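Local atomic coordinates of Cbm77-rfpl (Ruminococcus flavefaciens, PDB entry 5FU5), a protein that probably binds pectin in plant cell walls, as a non-catalytic carbohydrate-binding module of the bacterial cellulosome. Residues G62-V67 with H98-A103. Numbering follows the deposited sequence.
Sequences GKLTLV and HTITKA
Ile100 presses its CD1 methyl against one methyl of each of two leucines, CD2 of Leu64 at 3.9 Å and CD2 of Leu66 at 4.0 Å. The three side chains are buried near the centre of the module and join two layers of an antiparallel beta-sandwich, the build common among carbohydrate-binding modules. Strand 62-68 is hydrogen-bonded between strands 88-93 and 107-116, whereas strand 96-101 pairs with 53-58 and 74-77. No hydrogen bond passes directly between the two segments, and the CA atoms of Leu66 and Ile100 stand 9.9 Å apart, so what links them here is apolar contact alone.

The alternation of the strand sets the pattern: Leu64 and Leu66, two residues apart, point to the same side, toward Ile100. The two leucines use different rotamers: CG of Leu64 lies opposite its own backbone N (chi1 176°), whereas CG of Leu66 lies opposite its carbonyl carbon (chi1 -57°). The end of Leu64 meets the end of Ile100, but Leu66 and Ile100 run alongside each other, pointing opposite ways. The small interface, about 109 Å² in total over the two segments, is one patch of a wider core, in which Phe56 and Tyr113 touch Leu64, Leu108 and Met111 touch Leu66, and Ile54 touches Ile100. On the isoleucine the reach comes from the longer branch: with chi2 at 160°, CG1 carries CD1 outward in a nearly extended chain, to face the gap where CD2 of Leu64 and CD2 of Leu66 lie 4.2 Å apart.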
ATOM      1  N   GLY A  62      -7.972   2.298 -11.988  1.00 17.54           N
ATOM      2  CA  GLY A  62      -7.940   3.212 -10.877  1.00 18.04           C
ATOM      3  C   GLY A  62      -6.551   3.510 -10.387  1.00 18.02           C
ATOM      4  O   GLY A  62      -5.594   3.431 -11.147  1.00 19.07           O
ATOM      5  N   LYS A  63      -6.429   3.855  -9.110  1.00 17.23           N
ATOM      6  CA  LYS A  63      -5.208   4.374  -8.559  1.00 17.16           C
ATOM      7  C   LYS A  63      -4.912   3.712  -7.245  1.00 16.43           C
ATOM      8  O   LYS A  63      -5.766   3.693  -6.355  1.00 15.94           O
ATOM      9  CB  LYS A  63      -5.279   5.893  -8.367  1.00 19.90           C
ATOM     10  CG  LYS A  63      -3.988   6.506  -7.823  1.00 22.90           C
ATOM     11  CD  LYS A  63      -4.005   8.007  -7.684  1.00 27.95           C
ATOM     12  CE  LYS A  63      -4.916   8.493  -6.611  1.00 36.43           C
ATOM     13  NZ  LYS A  63      -4.813   9.978  -6.505  1.00 42.51           N
ATOM     14  N   LEU A  64      -3.712   3.197  -7.105  1.00 15.89           N
ATOM     15  CA  LEU A  64      -3.180   2.683  -5.865  1.00 14.39           C
ATOM     16  C   LEU A  64      -2.351   3.755  -5.139  1.00 15.10           C
ATOM     17  O   LEU A  64      -1.481   4.372  -5.760  1.00 16.87           O
ATOM     18  CB  LEU A  64      -2.330   1.435  -6.133  1.00 15.27           C
ATOM     19  CG  LEU A  64      -1.614   0.809  -4.918  1.00 16.37           C
ATOM     20  CD1 LEU A  64      -2.580   0.081  -3.975  1.00 18.51           C
ATOM     21  CD2 LEU A  64      -0.538  -0.153  -5.395  1.00 17.25           C
ATOM     22  N   THR A  65      -2.616   3.962  -3.836  1.00 14.59           N
ATOM     23  CA  THR A  65      -1.827   4.811  -2.984  1.00 15.03           C
ATOM     24  C   THR A  65      -1.242   4.023  -1.847  1.00 13.94           C
ATOM     25  O   THR A  65      -1.929   3.235  -1.187  1.00 16.14           O
ATOM     26  CB  THR A  65      -2.705   5.963  -2.403  1.00 16.65           C
ATOM     27  OG1 THR A  65      -3.248   6.754  -3.448  1.00 18.89           O
ATOM     28  CG2 THR A  65      -1.952   6.866  -1.452  1.00 17.53           C
ATOM     29  N   LEU A  66       0.057   4.184  -1.626  1.00 14.73           N
ATOM     30  CA  LEU A  66       0.846   3.482  -0.592  1.00 14.96           C
ATOM     31  C   LEU A  66       1.558   4.514   0.242  1.00 15.91           C
ATOM     32  O   LEU A  66       2.219   5.390  -0.306  1.00 16.26           O
ATOM     33  CB  LEU A  66       1.882   2.523  -1.187  1.00 15.43           C
ATOM     34  CG  LEU A  66       1.345   1.471  -2.111  1.00 15.88           C
ATOM     35  CD1 LEU A  66       2.545   0.758  -2.735  1.00 17.97           C
ATOM     36  CD2 LEU A  66       0.431   0.504  -1.400  1.00 16.89           C
ATOM     37  N   VAL A  67       1.401   4.458   1.570  1.00 15.18           N
ATOM     38  CA  VAL A  67       1.942   5.494   2.470  1.00 16.32           C
ATOM     39  C   VAL A  67       2.978   4.858   3.398  1.00 14.89           C
ATOM     40  O   VAL A  67       2.657   3.870   4.109  1.00 16.05           O
ATOM     41  CB  VAL A  67       0.830   6.142   3.315  1.00 17.94           C
ATOM     42  CG1 VAL A  67       1.393   7.196   4.273  1.00 19.93           C
ATOM     43  CG2 VAL A  67      -0.305   6.679   2.442  1.00 19.98           C
ATOM     44  N   HIS A  98      -3.036  -7.769  -9.226  1.00 17.74           N
ATOM     45  CA  HIS A  98      -1.786  -7.023  -8.965  1.00 17.77           C
ATOM     46  C   HIS A  98      -1.084  -7.526  -7.722  1.00 16.56           C
ATOM     47  O   HIS A  98      -1.711  -8.090  -6.821  1.00 17.85           O
ATOM     48  CB  HIS A  98      -2.075  -5.522  -8.809  1.00 18.97           C
ATOM     49  CG  HIS A  98      -2.763  -4.956 -10.004  1.00 17.95           C
ATOM     50  ND1 HIS A  98      -2.104  -4.750 -11.199  1.00 20.10           N
ATOM     51  CD2 HIS A  98      -4.046  -4.612 -10.225  1.00 18.66           C
ATOM     52  CE1 HIS A  98      -2.953  -4.280 -12.096  1.00 22.92           C
ATOM     53  NE2 HIS A  98      -4.149  -4.217 -11.532  1.00 19.87           N
ATOM     54  N   THR A  99       0.205  -7.265  -7.647  1.00 16.98           N
ATOM     55  CA  THR A  99       1.046  -7.697  -6.549  0.50 16.87           C
ATOM     56  C   THR A  99       2.068  -6.626  -6.198  1.00 17.92           C
ATOM     57  O   THR A  99       2.752  -6.103  -7.092  1.00 21.89           O
ATOM     58  CB  THR A  99       1.780  -9.023  -6.873  0.50 18.56           C
ATOM     59  OG1 THR A  99       0.893  -9.943  -7.513  0.50 21.76           O
ATOM     60  CG2 THR A  99       2.357  -9.681  -5.613  0.50 15.69           C
ATOM     61  N   ILE A 100       2.179  -6.330  -4.902  1.00 15.39           N
ATOM     62  CA  ILE A 100       3.148  -5.386  -4.373  1.00 16.36           C
ATOM     63  C   ILE A 100       4.209  -6.204  -3.644  1.00 16.17           C
ATOM     64  O   ILE A 100       3.887  -7.035  -2.767  1.00 17.38           O
ATOM     65  CB  ILE A 100       2.494  -4.396  -3.401  1.00 17.71           C
ATOM     66  CG1 ILE A 100       1.244  -3.726  -4.028  1.00 18.35           C
ATOM     67  CG2 ILE A 100       3.525  -3.396  -2.867  1.00 20.24           C
ATOM     68  CD1 ILE A 100       0.287  -3.132  -2.972  1.00 19.00           C
ATOM     69  N   THR A 101       5.477  -5.966  -3.968  1.00 15.86           N
ATOM     70  CA  THR A 101       6.598  -6.645  -3.330  1.00 16.72           C
ATOM     71  C   THR A 101       7.715  -5.597  -3.025  1.00 15.95           C
ATOM     72  O   THR A 101       7.586  -4.391  -3.348  1.00 16.14           O
ATOM     73  CB  THR A 101       7.120  -7.765  -4.257  1.00 17.90           C
ATOM     74  OG1 THR A 101       7.470  -7.180  -5.519  1.00 18.95           O
ATOM     75  CG2 THR A 101       6.082  -8.841  -4.448  1.00 18.05           C
ATOM     76  N   LYS A 102       8.799  -6.069  -2.413  1.00 16.31           N
ATOM     77  CA  LYS A 102       9.867  -5.208  -1.952  1.00 17.61           C
ATOM     78  C   LYS A 102      10.701  -4.682  -3.135  1.00 17.08           C
ATOM     79  O   LYS A 102      11.022  -5.450  -4.064  1.00 19.00           O
ATOM     80  CB  LYS A 102      10.776  -5.957  -1.001  1.00 18.08           C
ATOM     81  CG  LYS A 102      11.937  -5.141  -0.457  1.00 19.10           C
ATOM     82  CD  LYS A 102      12.864  -5.960   0.401  1.00 20.99           C
ATOM     83  CE  LYS A 102      14.011  -5.151   0.960  1.00 23.01           C
ATOM     84  NZ  LYS A 102      15.125  -5.971   1.483  1.00 27.91           N
ATOM     85  N   ALA A 103      11.050  -3.396  -3.074  1.00 17.51           N
ATOM     86  CA  ALA A 103      12.155  -2.824  -3.842  1.00 18.30           C
ATOM     87  C   ALA A 103      13.306  -2.625  -2.840  1.00 18.53           C
ATOM     88  O   ALA A 103      14.084  -3.558  -2.625  1.00 23.08           O
ATOM     89  CB  ALA A 103      11.741  -1.552  -4.577  1.00 18.99           C
TER